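Local coordinates for protein UDP-glucose:anthocyanidin 3-O-glucosyltransferase (Clitoria ternatea, PDB 4REL) that belongs to the GT-B fold class of plant glycosyltransferases, with two Rossmann-like domains facing each other across a cleft, at residues A215-P220 and L416-I421; N347-S352 and V357-R362; N400-Q405 and K409-N414. All blocks are in the same frame, centred on the assembly; numbering follows the deposited sequence.

Contact 1. Residues A215-P220 and L416-I421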
ATOM      1  N   ALA A 215      -8.943   4.378  10.853  1.00 12.65           N
ATOM      2  CA  ALA A 215      -8.526   5.365  11.845  1.00 15.21           C
ATOM      3  C   ALA A 215      -8.350   4.741  13.227  1.00 14.28           C
ATOM      4  O   ALA A 215      -7.460   5.129  13.989  1.00 15.87           O
ATOM      5  CB  ALA A 215      -9.532   6.510  11.902  1.00 23.95           C
ATOM      6  N   GLU A 216      -9.201   3.762  13.531  1.00 15.01           N
ATOM      7  CA  GLU A 216      -9.202   3.094  14.833  1.00 15.61           C
ATOM      8  C   GLU A 216      -7.920   2.310  15.110  1.00 18.16           C
ATOM      9  O   GLU A 216      -7.631   1.967  16.258  1.00 21.30           O
ATOM     10  CB  GLU A 216     -10.432   2.180  14.942  1.00 19.22           C
ATOM     11  CG  GLU A 216     -11.772   2.915  14.965  1.00 17.92           C
ATOM     12  CD  GLU A 216     -12.315   3.269  13.580  1.00 22.09           C
ATOM     13  OE1 GLU A 216     -11.582   3.137  12.574  1.00 19.76           O
ATOM     14  OE2 GLU A 216     -13.494   3.678  13.504  1.00 22.45           O
ATOM     15  N   LEU A 217      -7.141   2.040  14.068  1.00 13.89           N
ATOM     16  CA  LEU A 217      -5.884   1.299  14.216  1.00 11.72           C
ATOM     17  C   LEU A 217      -4.656   2.187  14.358  1.00 14.84           C
ATOM     18  O   LEU A 217      -3.596   1.720  14.770  1.00 20.79           O
ATOM     19  CB  LEU A 217      -5.663   0.347  13.035  1.00 15.31           C
ATOM     20  CG  LEU A 217      -6.380  -0.995  13.037  1.00 17.22           C
ATOM     21  CD1 LEU A 217      -5.805  -1.882  11.930  1.00 16.82           C
ATOM     22  CD2 LEU A 217      -6.227  -1.671  14.385  1.00 24.41           C
ATOM     23  N   ASP A 218      -4.778   3.453  13.978  1.00 13.51           N
ATOM     24  CA  ASP A 218      -3.654   4.378  14.088  1.00 11.42           C
ATOM     25  C   ASP A 218      -3.580   4.913  15.512  1.00 11.48           C
ATOM     26  O   ASP A 218      -4.606   5.044  16.184  1.00 14.32           O
ATOM     27  CB  ASP A 218      -3.804   5.541  13.095  1.00 14.52           C
ATOM     28  CG  ASP A 218      -3.405   5.166  11.681  1.00 18.34           C
ATOM     29  OD1 ASP A 218      -2.756   4.108  11.497  1.00 17.04           O
ATOM     30  OD2 ASP A 218      -3.739   5.930  10.746  1.00 22.60           O
ATOM     31  N   PRO A 219      -2.362   5.226  15.987  1.00 14.15           N
ATOM     32  CA  PRO A 219      -2.254   5.800  17.333  1.00 14.26           C
ATOM     33  C   PRO A 219      -3.020   7.114  17.392  1.00 15.07           C
ATOM     34  O   PRO A 219      -2.835   7.953  16.503  1.00 11.97           O
ATOM     35  CB  PRO A 219      -0.759   6.055  17.484  1.00 14.28           C
ATOM     36  CG  PRO A 219      -0.113   5.066  16.536  1.00 16.10           C
ATOM     37  CD  PRO A 219      -1.045   5.003  15.365  1.00 16.66           C
ATOM     38  N   PRO A 220      -3.909   7.273  18.388  1.00 15.13           N
ATOM     39  CA  PRO A 220      -4.751   8.472  18.477  1.00 14.73           C
ATOM     40  C   PRO A 220      -3.950   9.781  18.485  1.00 16.44           C
ATOM     41  O   PRO A 220      -4.411  10.774  17.914  1.00 14.93           O
ATOM     42  CB  PRO A 220      -5.493   8.280  19.803  1.00 17.20           C
ATOM     43  CG  PRO A 220      -5.532   6.800  19.996  1.00 24.61           C
ATOM     44  CD  PRO A 220      -4.253   6.268  19.410  1.00 19.63           C
ATOM     45  N   LEU A 416      -6.200 -11.334  16.646  1.00 14.60           N
ATOM     46  CA  LEU A 416      -7.647 -11.509  16.688  1.00 13.59           C
ATOM     47  C   LEU A 416      -8.323 -10.239  17.202  1.00 12.27           C
ATOM     48  O   LEU A 416      -9.378  -9.853  16.705  1.00 12.86           O
ATOM     49  CB  LEU A 416      -8.052 -12.723  17.538  1.00 14.06           C
ATOM     50  CG  LEU A 416      -9.574 -12.824  17.756  1.00 25.49           C
ATOM     51  CD1 LEU A 416     -10.311 -12.976  16.422  1.00 26.03           C
ATOM     52  CD2 LEU A 416      -9.960 -13.951  18.720  1.00 25.71           C
ATOM     53  N   LYS A 417      -7.721  -9.587  18.194  1.00 10.93           N
ATOM     54  CA  LYS A 417      -8.289  -8.334  18.700  1.00 12.69           C
ATOM     55  C   LYS A 417      -8.302  -7.249  17.638  1.00 12.99           C
ATOM     56  O   LYS A 417      -9.251  -6.468  17.545  1.00 13.90           O
ATOM     57  CB  LYS A 417      -7.531  -7.835  19.924  1.00 15.10           C
ATOM     58  CG  LYS A 417      -7.580  -8.784  21.103  1.00 25.71           C
ATOM     59  CD  LYS A 417      -6.903  -8.168  22.322  1.00 31.45           C
ATOM     60  CE  LYS A 417      -6.798  -9.170  23.459  1.00 35.90           C
ATOM     61  NZ  LYS A 417      -6.032  -8.617  24.612  1.00 37.30           N
ATOM     62  N   VAL A 418      -7.237  -7.184  16.852  1.00 11.65           N
ATOM     63  CA  VAL A 418      -7.153  -6.172  15.815  1.00 10.79           C
ATOM     64  C   VAL A 418      -8.180  -6.455  14.715  1.00 14.35           C
ATOM     65  O   VAL A 418      -8.797  -5.530  14.178  1.00 13.22           O
ATOM     66  CB  VAL A 418      -5.720  -6.066  15.254  1.00  8.34           C
ATOM     67  CG1 VAL A 418      -5.711  -5.289  13.948  1.00 10.45           C
ATOM     68  CG2 VAL A 418      -4.809  -5.410  16.288  1.00 11.41           C
ATOM     69  N   LYS A 419      -8.399  -7.733  14.410  1.00 12.17           N
ATOM     70  CA  LYS A 419      -9.433  -8.103  13.442  1.00 10.00           C
ATOM     71  C   LYS A 419     -10.800  -7.587  13.900  1.00  9.48           C
ATOM     72  O   LYS A 419     -11.568  -7.026  13.112  1.00 11.16           O
ATOM     73  CB  LYS A 419      -9.482  -9.616  13.246  1.00 11.11           C
ATOM     74  CG  LYS A 419     -10.519 -10.064  12.226  1.00 13.81           C
ATOM     75  CD  LYS A 419     -10.576 -11.595  12.125  1.00 14.68           C
ATOM     76  CE  LYS A 419     -11.349 -11.999  10.879  1.00 25.09           C
ATOM     77  NZ  LYS A 419     -11.674 -13.456  10.803  1.00 35.01           N
ATOM     78  N   GLN A 420     -11.095  -7.747  15.182  1.00  9.41           N
ATOM     79  CA  GLN A 420     -12.384  -7.296  15.707  1.00 10.97           C
ATOM     80  C   GLN A 420     -12.492  -5.769  15.633  1.00 10.88           C
ATOM     81  O   GLN A 420     -13.545  -5.221  15.312  1.00 13.95           O
ATOM     82  CB  GLN A 420     -12.581  -7.793  17.145  1.00 10.89           C
ATOM     83  CG  GLN A 420     -13.925  -7.409  17.759  1.00 16.57           C
ATOM     84  CD  GLN A 420     -15.102  -8.150  17.127  1.00 18.03           C
ATOM     85  OE1 GLN A 420     -15.108  -9.382  17.047  1.00 16.41           O
ATOM     86  NE2 GLN A 420     -16.107  -7.399  16.681  1.00 22.14           N
ATOM     87  N   ILE A 421     -11.395  -5.078  15.915  1.00 11.61           N
ATOM     88  CA  ILE A 421     -11.355  -3.620  15.766  1.00 12.73           C
ATOM     89  C   ILE A 421     -11.655  -3.194  14.325  1.00 14.15           C
ATOM     90  O   ILE A 421     -12.455  -2.278  14.094  1.00 14.11           O
ATOM     91  CB  ILE A 421      -9.997  -3.047  16.233  1.00 14.51           C
ATOM     92  CG1 ILE A 421      -9.867  -3.194  17.751  1.00 14.51           C
ATOM     93  CG2 ILE A 421      -9.842  -1.582  15.831  1.00 15.31           C
ATOM     94  CD1 ILE A 421      -8.457  -3.007  18.260  1.00 21.92           C
TER
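The carboxylate of Glu216, the one flat group among the four side chains that meet here, presents neither face nor edge to 416-421; its CB instead touches Ile421 CG2 at 3.9 Å. The contact joins the two halves of the GT-B fold: 215-220 follows strand 208-211 of the seven-stranded parallel sheet, whereas 416-421 lies on helix 409-425, which follows the six-stranded parallel sheet in the chain. A short 3-10 turn at 215-217, closed by a 3.2 Å bond from Asp218 N to Ala215 O, offers Glu216 and Leu217 to one side of the helix. The two backbones come no closer than 7.1 Å between Glu216 CA and Ile421 CA, measured from CA to CA, far enough that side-chain carbon makes the whole contact.

Val418 and Ile421, one helical turn apart, supply the receiving surface. Leu217 sends its branched end across Val418 at about a right angle, and both of its methyls face Val418 CG1, with CD2 at 3.7 Å and CD1 at 4.0 Å. That CG1 branch stands anti to the Val418 backbone N (chi1 165°), which turns it to the leucine. Val353 of helix 346-354 packs against both Leu217 and Val418, placing this apolar part of the contact in a buried seam. The Glu216 end is more open to solvent, and OE2 there accepts a hydrogen bond from Gln431 N. The loop is also tied down by polar bonds: Trp379 NE1 bonds to Leu217 O, and the Asp218 carboxylate oxygens OD1 and OD2 pair with Ser139 OG and Tyr235 OH. Where the buried and exposed halves of the contact meet, the same Ile421 CG2 also lies 3.9 Å from Leu217 CD2.

Contact 2. Residues N347-S352 and V357-R362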
ATOM      1  N   ASN A 347      -1.051  -2.624   1.087  1.00 13.75           N
ATOM      2  CA  ASN A 347      -2.262  -3.416   0.864  1.00 18.56           C
ATOM      3  C   ASN A 347      -2.183  -4.809   1.487  1.00 15.24           C
ATOM      4  O   ASN A 347      -3.179  -5.307   2.023  1.00 17.21           O
ATOM      5  CB  ASN A 347      -2.632  -3.524  -0.619  1.00 21.23           C
ATOM      6  CG  ASN A 347      -3.873  -4.387  -0.845  1.00 27.23           C
ATOM      7  OD1 ASN A 347      -5.009  -3.928  -0.662  1.00 30.37           O
ATOM      8  ND2 ASN A 347      -3.660  -5.643  -1.239  1.00 27.06           N
ATOM      9  N   SER A 348      -1.005  -5.425   1.411  1.00 14.74           N
ATOM     10  CA  SER A 348      -0.768  -6.724   2.026  1.00 15.86           C
ATOM     11  C   SER A 348      -1.032  -6.645   3.520  1.00 11.44           C
ATOM     12  O   SER A 348      -1.725  -7.500   4.074  1.00 12.15           O
ATOM     13  CB  SER A 348       0.679  -7.180   1.799  1.00 14.92           C
ATOM     14  OG  SER A 348       0.917  -7.482   0.443  1.00 23.30           O
ATOM     15  N   VAL A 349      -0.484  -5.617   4.166  1.00 11.81           N
ATOM     16  CA  VAL A 349      -0.683  -5.433   5.597  1.00  9.75           C
ATOM     17  C   VAL A 349      -2.161  -5.233   5.918  1.00 10.22           C
ATOM     18  O   VAL A 349      -2.684  -5.830   6.867  1.00 11.83           O
ATOM     19  CB  VAL A 349       0.117  -4.233   6.135  1.00 13.12           C
ATOM     20  CG1 VAL A 349      -0.206  -3.996   7.605  1.00 15.64           C
ATOM     21  CG2 VAL A 349       1.613  -4.463   5.939  1.00 13.84           C
ATOM     22  N   MET A 350      -2.828  -4.388   5.132  1.00 10.93           N
ATOM     23  CA  MET A 350      -4.255  -4.140   5.303  1.00 14.13           C
ATOM     24  C   MET A 350      -5.036  -5.448   5.287  1.00 11.88           C
ATOM     25  O   MET A 350      -5.888  -5.680   6.147  1.00 12.98           O
ATOM     26  CB  MET A 350      -4.757  -3.203   4.190  1.00 15.40           C
ATOM     27  CG  MET A 350      -6.214  -2.786   4.313  1.00 19.67           C
ATOM     28  SD  MET A 350      -7.429  -3.998   3.726  1.00 24.09           S
ATOM     29  CE  MET A 350      -7.312  -3.815   1.949  1.00 23.18           C
ATOM     30  N   GLU A 351      -4.736  -6.302   4.308  1.00 11.52           N
ATOM     31  CA  GLU A 351      -5.431  -7.574   4.160  1.00 10.24           C
ATOM     32  C   GLU A 351      -5.106  -8.491   5.331  1.00 12.79           C
ATOM     33  O   GLU A 351      -5.968  -9.220   5.821  1.00 12.59           O
ATOM     34  CB  GLU A 351      -5.066  -8.252   2.828  1.00 14.79           C
ATOM     35  CG  GLU A 351      -5.702  -7.582   1.608  1.00 19.39           C
ATOM     36  CD  GLU A 351      -5.315  -8.228   0.285  1.00 25.85           C
ATOM     37  OE1 GLU A 351      -4.444  -9.119   0.268  1.00 30.49           O
ATOM     38  OE2 GLU A 351      -5.883  -7.831  -0.751  1.00 32.72           O
ATOM     39  N   SER A 352      -3.861  -8.459   5.782  1.00  9.46           N
ATOM     40  CA  SER A 352      -3.480  -9.340   6.883  1.00  9.79           C
ATOM     41  C   SER A 352      -4.195  -8.957   8.180  1.00 11.45           C
ATOM     42  O   SER A 352      -4.774  -9.813   8.861  1.00 10.51           O
ATOM     43  CB  SER A 352      -1.969  -9.324   7.078  1.00  9.40           C
ATOM     44  OG  SER A 352      -1.531 -10.532   7.683  1.00 12.50           O
ATOM     45  N   VAL A 357      -4.519 -12.244  10.683  1.00 11.72           N
ATOM     46  CA  VAL A 357      -3.340 -13.070  10.442  1.00 11.17           C
ATOM     47  C   VAL A 357      -2.090 -12.346  10.925  1.00  9.38           C
ATOM     48  O   VAL A 357      -1.784 -11.248  10.450  1.00  9.78           O
ATOM     49  CB  VAL A 357      -3.189 -13.434   8.960  1.00  8.43           C
ATOM     50  CG1 VAL A 357      -1.909 -14.255   8.752  1.00 11.28           C
ATOM     51  CG2 VAL A 357      -4.397 -14.217   8.499  1.00  7.47           C
ATOM     52  N   PRO A 358      -1.364 -12.954  11.875  1.00 10.93           N
ATOM     53  CA  PRO A 358      -0.144 -12.337  12.406  1.00  7.61           C
ATOM     54  C   PRO A 358       0.976 -12.392  11.370  1.00  9.36           C
ATOM     55  O   PRO A 358       0.901 -13.195  10.437  1.00  8.20           O
ATOM     56  CB  PRO A 358       0.186 -13.205  13.623  1.00 10.25           C
ATOM     57  CG  PRO A 358      -0.419 -14.528  13.311  1.00 12.81           C
ATOM     58  CD  PRO A 358      -1.683 -14.226  12.549  1.00 11.91           C
ATOM     59  N   MET A 359       1.989 -11.540  11.506  1.00  7.78           N
ATOM     60  CA  MET A 359       2.983 -11.411  10.439  1.00  9.38           C
ATOM     61  C   MET A 359       4.424 -11.623  10.880  1.00 10.47           C
ATOM     62  O   MET A 359       4.776 -11.367  12.020  1.00 11.76           O
ATOM     63  CB  MET A 359       2.854 -10.036   9.780  1.00  9.23           C
ATOM     64  CG  MET A 359       1.650  -9.921   8.860  1.00  7.70           C
ATOM     65  SD  MET A 359       1.235  -8.226   8.423  1.00 11.63           S
ATOM     66  CE  MET A 359       0.379  -7.696   9.912  1.00 10.43           C
ATOM     67  N   ILE A 360       5.245 -12.113   9.950  1.00 11.18           N
ATOM     68  CA  ILE A 360       6.698 -12.091  10.084  1.00  8.81           C
ATOM     69  C   ILE A 360       7.172 -11.166   8.984  1.00  8.03           C
ATOM     70  O   ILE A 360       6.841 -11.373   7.811  1.00 10.71           O
ATOM     71  CB  ILE A 360       7.317 -13.477   9.860  1.00 12.31           C
ATOM     72  CG1 ILE A 360       6.898 -14.434  10.973  1.00 10.13           C
ATOM     73  CG2 ILE A 360       8.853 -13.383   9.792  1.00 10.28           C
ATOM     74  CD1 ILE A 360       7.176 -15.901  10.662  1.00 11.27           C
ATOM     75  N   CYS A 361       7.934 -10.143   9.359  1.00 10.54           N
ATOM     76  CA  CYS A 361       8.182  -9.002   8.483  1.00  9.34           C
ATOM     77  C   CYS A 361       9.633  -8.910   8.058  1.00 10.10           C
ATOM     78  O   CYS A 361      10.533  -9.012   8.883  1.00 11.47           O
ATOM     79  CB  CYS A 361       7.840  -7.703   9.212  1.00 13.40           C
ATOM     80  SG  CYS A 361       6.132  -7.606   9.813  1.00 15.78           S
ATOM     81  N   ARG A 362       9.850  -8.709   6.765  1.00 11.14           N
ATOM     82  CA  ARG A 362      11.171  -8.364   6.260  1.00  9.11           C
ATOM     83  C   ARG A 362      10.989  -7.187   5.312  1.00 13.70           C
ATOM     84  O   ARG A 362      10.823  -7.376   4.108  1.00 13.62           O
ATOM     85  CB  ARG A 362      11.798  -9.559   5.528  1.00  9.79           C
ATOM     86  CG  ARG A 362      13.335  -9.538   5.423  1.00 14.71           C
ATOM     87  CD  ARG A 362      13.828  -8.307   4.668  1.00 18.34           C
ATOM     88  NE  ARG A 362      15.149  -8.445   4.063  1.00 16.67           N
ATOM     89  CZ  ARG A 362      15.875  -7.414   3.642  1.00 19.04           C
ATOM     90  NH1 ARG A 362      15.408  -6.174   3.768  1.00 17.92           N
ATOM     91  NH2 ARG A 362      17.064  -7.619   3.089  1.00 19.15           N
TER
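Ser352 OG donates a 2.9 Å hydrogen bond to Val357 O, coming in from above the carbonyl plane. The bond ties helix 346-354 to the loop that leads into strand 359-361, within the beta-alpha-beta unit formed by strand 337-342, helix 346-354 and strand 359-361 in the C-terminal Rossmann-like domain. Ser352 holds Val357 a second time through its backbone: Val357 N gives a nearly straight bond to Ser352 O at 3.0 Å (167°). One residue near the end of the helix thus grips both polar backbone atoms of Val357, fixing how the chain turns back toward the sheet. The serine hydroxyl reaches its acceptor because OG is set anti to the backbone N (chi1 -154°).

Around this polar pair the contact is buried. Val357 brings its CB against the hydroxyl, and Met359 lies alongside the same serine, with CG 3.4 Å from Ser352 OG and SD 3.6 Å from Ser352 CB. The methionine chain bends at chi3 (-79°), which keeps its methyl on the helix side as well. Phe340 of strand 337-342 packs on Ser352 and Val357, while Ile375 of helix 368-378 touches Val349 and Met359. At the far end of the methionine, CE sits 4.0 Å from Ser352 CB and makes a looser contact, 4.4 Å, with Val349 CG1.

Contact 3. Residues N400-Q405 and K409-N414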
ATOM      1  N   ASN A 400       8.366 -20.661  14.174  1.00 11.87           N
ATOM      2  CA  ASN A 400       7.939 -21.407  15.355  1.00 10.53           C
ATOM      3  C   ASN A 400       7.247 -20.536  16.389  1.00 12.85           C
ATOM      4  O   ASN A 400       6.238 -20.937  16.976  1.00 11.83           O
ATOM      5  CB  ASN A 400       9.119 -22.147  15.989  1.00 12.70           C
ATOM      6  CG  ASN A 400       9.386 -23.479  15.325  1.00 20.78           C
ATOM      7  OD1 ASN A 400       8.765 -24.490  15.662  1.00 24.72           O
ATOM      8  ND2 ASN A 400      10.314 -23.492  14.381  1.00 25.02           N
ATOM      9  N   LEU A 401       7.800 -19.348  16.605  1.00 12.53           N
ATOM     10  CA  LEU A 401       7.256 -18.406  17.575  1.00 13.18           C
ATOM     11  C   LEU A 401       5.788 -18.124  17.299  1.00 17.33           C
ATOM     12  O   LEU A 401       4.945 -18.293  18.181  1.00 12.55           O
ATOM     13  CB  LEU A 401       8.051 -17.100  17.555  1.00 13.65           C
ATOM     14  CG  LEU A 401       7.475 -15.971  18.411  1.00 18.88           C
ATOM     15  CD1 LEU A 401       7.504 -16.380  19.873  1.00 22.53           C
ATOM     16  CD2 LEU A 401       8.260 -14.693  18.203  1.00 16.92           C
ATOM     17  N   ILE A 402       5.485 -17.723  16.065  1.00 15.65           N
ATOM     18  CA  ILE A 402       4.122 -17.336  15.705  1.00 13.47           C
ATOM     19  C   ILE A 402       3.180 -18.533  15.529  1.00 14.19           C
ATOM     20  O   ILE A 402       2.045 -18.508  16.004  1.00 14.61           O
ATOM     21  CB  ILE A 402       4.106 -16.496  14.415  1.00  9.98           C
ATOM     22  CG1 ILE A 402       4.998 -15.250  14.557  1.00 22.55           C
ATOM     23  CG2 ILE A 402       2.676 -16.124  14.022  1.00 12.87           C
ATOM     24  CD1 ILE A 402       4.591 -14.299  15.668  1.00 23.61           C
ATOM     25  N   LEU A 403       3.631 -19.580  14.846  1.00 12.52           N
ATOM     26  CA  LEU A 403       2.724 -20.687  14.524  1.00 12.43           C
ATOM     27  C   LEU A 403       2.395 -21.629  15.684  1.00 15.38           C
ATOM     28  O   LEU A 403       1.257 -22.077  15.798  1.00 17.65           O
ATOM     29  CB  LEU A 403       3.246 -21.509  13.346  1.00 14.22           C
ATOM     30  CG  LEU A 403       3.081 -20.842  11.986  1.00 10.99           C
ATOM     31  CD1 LEU A 403       3.812 -21.664  10.917  1.00 11.04           C
ATOM     32  CD2 LEU A 403       1.598 -20.715  11.654  1.00 10.14           C
ATOM     33  N   VAL A 404       3.380 -21.947  16.525  1.00 15.48           N
ATOM     34  CA  VAL A 404       3.189 -23.033  17.495  1.00 17.65           C
ATOM     35  C   VAL A 404       3.546 -22.742  18.960  1.00 24.62           C
ATOM     36  O   VAL A 404       2.950 -23.328  19.856  1.00 31.75           O
ATOM     37  CB  VAL A 404       3.912 -24.355  17.061  1.00 18.94           C
ATOM     38  CG1 VAL A 404       3.359 -24.877  15.749  1.00 25.45           C
ATOM     39  CG2 VAL A 404       5.413 -24.153  16.971  1.00 23.35           C
ATOM     40  N   GLN A 405       4.508 -21.857  19.210  1.00 18.43           N
ATOM     41  CA  GLN A 405       5.003 -21.671  20.578  1.00 18.20           C
ATOM     42  C   GLN A 405       4.096 -20.819  21.470  1.00 22.79           C
ATOM     43  O   GLN A 405       3.462 -19.863  21.003  1.00 18.47           O
ATOM     44  CB  GLN A 405       6.431 -21.128  20.566  1.00 17.96           C
ATOM     45  CG  GLN A 405       7.407 -22.064  19.862  1.00 22.24           C
ATOM     46  CD  GLN A 405       8.823 -21.523  19.806  1.00 27.78           C
ATOM     47  OE1 GLN A 405       9.060 -20.339  20.040  1.00 28.30           O
ATOM     48  NE2 GLN A 405       9.773 -22.395  19.487  1.00 26.67           N
ATOM     49  N   LYS A 409       1.754 -16.516  21.857  1.00 18.11           N
ATOM     50  CA  LYS A 409       0.317 -16.428  22.128  1.00 17.08           C
ATOM     51  C   LYS A 409      -0.199 -14.992  22.179  1.00 16.46           C
ATOM     52  O   LYS A 409      -1.287 -14.691  21.664  1.00 18.93           O
ATOM     53  CB  LYS A 409      -0.041 -17.172  23.417  1.00 20.50           C
ATOM     54  CG  LYS A 409      -1.502 -17.008  23.825  1.00 27.83           C
ATOM     55  CD  LYS A 409      -1.886 -17.971  24.938  1.00 34.79           C
ATOM     56  CE  LYS A 409      -3.353 -17.822  25.316  1.00 38.73           C
ATOM     57  NZ  LYS A 409      -3.646 -16.503  25.950  1.00 36.49           N
ATOM     58  N   LYS A 410       0.579 -14.101  22.787  1.00 15.54           N
ATOM     59  CA  LYS A 410       0.186 -12.699  22.857  1.00 11.93           C
ATOM     60  C   LYS A 410      -0.023 -12.130  21.455  1.00 13.58           C
ATOM     61  O   LYS A 410      -1.016 -11.460  21.179  1.00 13.87           O
ATOM     62  CB  LYS A 410       1.242 -11.875  23.595  1.00 19.92           C
ATOM     63  CG  LYS A 410       0.987 -10.374  23.516  1.00 33.65           C
ATOM     64  CD  LYS A 410       2.124  -9.548  24.121  1.00 41.82           C
ATOM     65  CE  LYS A 410       1.746  -8.066  24.190  1.00 50.69           C
ATOM     66  NZ  LYS A 410       2.764  -7.240  24.913  1.00 53.41           N
ATOM     67  N   ILE A 411       0.927 -12.397  20.565  1.00 16.36           N
ATOM     68  CA  ILE A 411       0.817 -11.925  19.190  1.00 13.34           C
ATOM     69  C   ILE A 411      -0.405 -12.503  18.474  1.00 14.38           C
ATOM     70  O   ILE A 411      -1.138 -11.785  17.771  1.00 10.79           O
ATOM     71  CB  ILE A 411       2.106 -12.237  18.416  1.00 12.48           C
ATOM     72  CG1 ILE A 411       3.183 -11.241  18.846  1.00 16.21           C
ATOM     73  CG2 ILE A 411       1.874 -12.160  16.919  1.00 16.14           C
ATOM     74  CD1 ILE A 411       4.585 -11.669  18.493  1.00 16.36           C
ATOM     75  N   ARG A 412      -0.636 -13.799  18.651  1.00 14.14           N
ATOM     76  CA  ARG A 412      -1.803 -14.442  18.054  1.00 12.29           C
ATOM     77  C   ARG A 412      -3.093 -13.839  18.601  1.00 14.31           C
ATOM     78  O   ARG A 412      -4.034 -13.580  17.846  1.00 15.47           O
ATOM     79  CB  ARG A 412      -1.761 -15.961  18.286  1.00 12.79           C
ATOM     80  CG  ARG A 412      -0.647 -16.659  17.476  1.00 11.98           C
ATOM     81  CD  ARG A 412      -0.742 -18.185  17.507  1.00 12.08           C
ATOM     82  NE  ARG A 412      -0.602 -18.702  18.871  1.00 12.97           N
ATOM     83  CZ  ARG A 412       0.549 -19.026  19.461  1.00 16.54           C
ATOM     84  NH1 ARG A 412       1.707 -18.904  18.820  1.00 14.75           N
ATOM     85  NH2 ARG A 412       0.537 -19.485  20.708  1.00 16.66           N
ATOM     86  N   ASP A 413      -3.130 -13.603  19.912  1.00 12.92           N
ATOM     87  CA  ASP A 413      -4.317 -13.021  20.539  1.00 13.57           C
ATOM     88  C   ASP A 413      -4.543 -11.604  20.040  1.00 13.29           C
ATOM     89  O   ASP A 413      -5.685 -11.191  19.777  1.00 12.56           O
ATOM     90  CB  ASP A 413      -4.181 -13.013  22.068  1.00 12.28           C
ATOM     91  CG  ASP A 413      -4.361 -14.390  22.687  1.00 22.63           C
ATOM     92  OD1 ASP A 413      -4.848 -15.312  21.994  1.00 26.28           O
ATOM     93  OD2 ASP A 413      -4.016 -14.545  23.880  1.00 30.62           O
ATOM     94  N   ASN A 414      -3.453 -10.852  19.915  1.00 13.73           N
ATOM     95  CA  ASN A 414      -3.538  -9.478  19.438  1.00  9.74           C
ATOM     96  C   ASN A 414      -4.057  -9.409  18.011  1.00 13.10           C
ATOM     97  O   ASN A 414      -4.807  -8.505  17.664  1.00 11.82           O
ATOM     98  CB  ASN A 414      -2.181  -8.768  19.537  1.00  9.16           C
ATOM     99  CG  ASN A 414      -1.787  -8.470  20.966  1.00 15.41           C
ATOM    100  OD1 ASN A 414      -2.636  -8.458  21.861  1.00 21.27           O
ATOM    101  ND2 ASN A 414      -0.504  -8.208  21.189  1.00 16.22           N
TER
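Leu401 comes first, its carbonyl O lying near the plane of the Arg412 guanidinium, 3.4 Å from NH1. Ile402 then meets the second segment twice. Its CD1 packs on Ile411 CG2 at 3.7 Å, the two side chains crossing at about a right angle, and its carbonyl O accepts a hydrogen bond from Arg412 NH1 at 2.9 Å. The donor stands well above the Ile402 carbonyl plane, while the oxygen stays in the guanidinium plane. Val404 is the first residue to leave helical phi/psi, and both Val404 N and Gln405 N bond to Asn400 O. Gln405 O is gripped end-on by Arg412: NH1 and NH2 each reach it at 3.0 Å from the same face of its carbonyl plane. The arginine chain bends at chi3 (-62°) to bring both nitrogens round, and Lys409 N lies above one guanidinium face, displaced toward its rim. Three bonds to two carbonyls fix the orientation of the group, and its positive charge may be favoured by the negative end of helix 392-403. The arrangement is a tight helix-loop-helix connection, with an arginine of the second helix bound to carbonyls near the C-terminal end of the first, in the C-terminal Rossmann-like domain of a GT-B fold.

Overall arrangement
Helix 409-425 serves both contact 1 and contact 3, whose centres are 18 Å apart, so one helix both meets the N-terminal domain and packs on the end of helix 392-403. Contact 2 lies deeper, its centre about 14 Å from that of each of the others. It touches contact 3 directly, through Pro358 CG on Ile402 CG2 at 3.6 Å and Pro358 CB on Ile411 CG2 at 3.8 Å, but stays about 6 Å from contact 1 at the nearest atoms. Contact 2 also relates to the ligand pocket: the Val349 side chain is about 11 Å from the bound 3,5,7-trihydroxy-2-(4-hydroxyphenyl)-4H-chromen-4-one (KMP), and the pocket residues Phe365, Gly366 and Asp367 follow soon after 357-362.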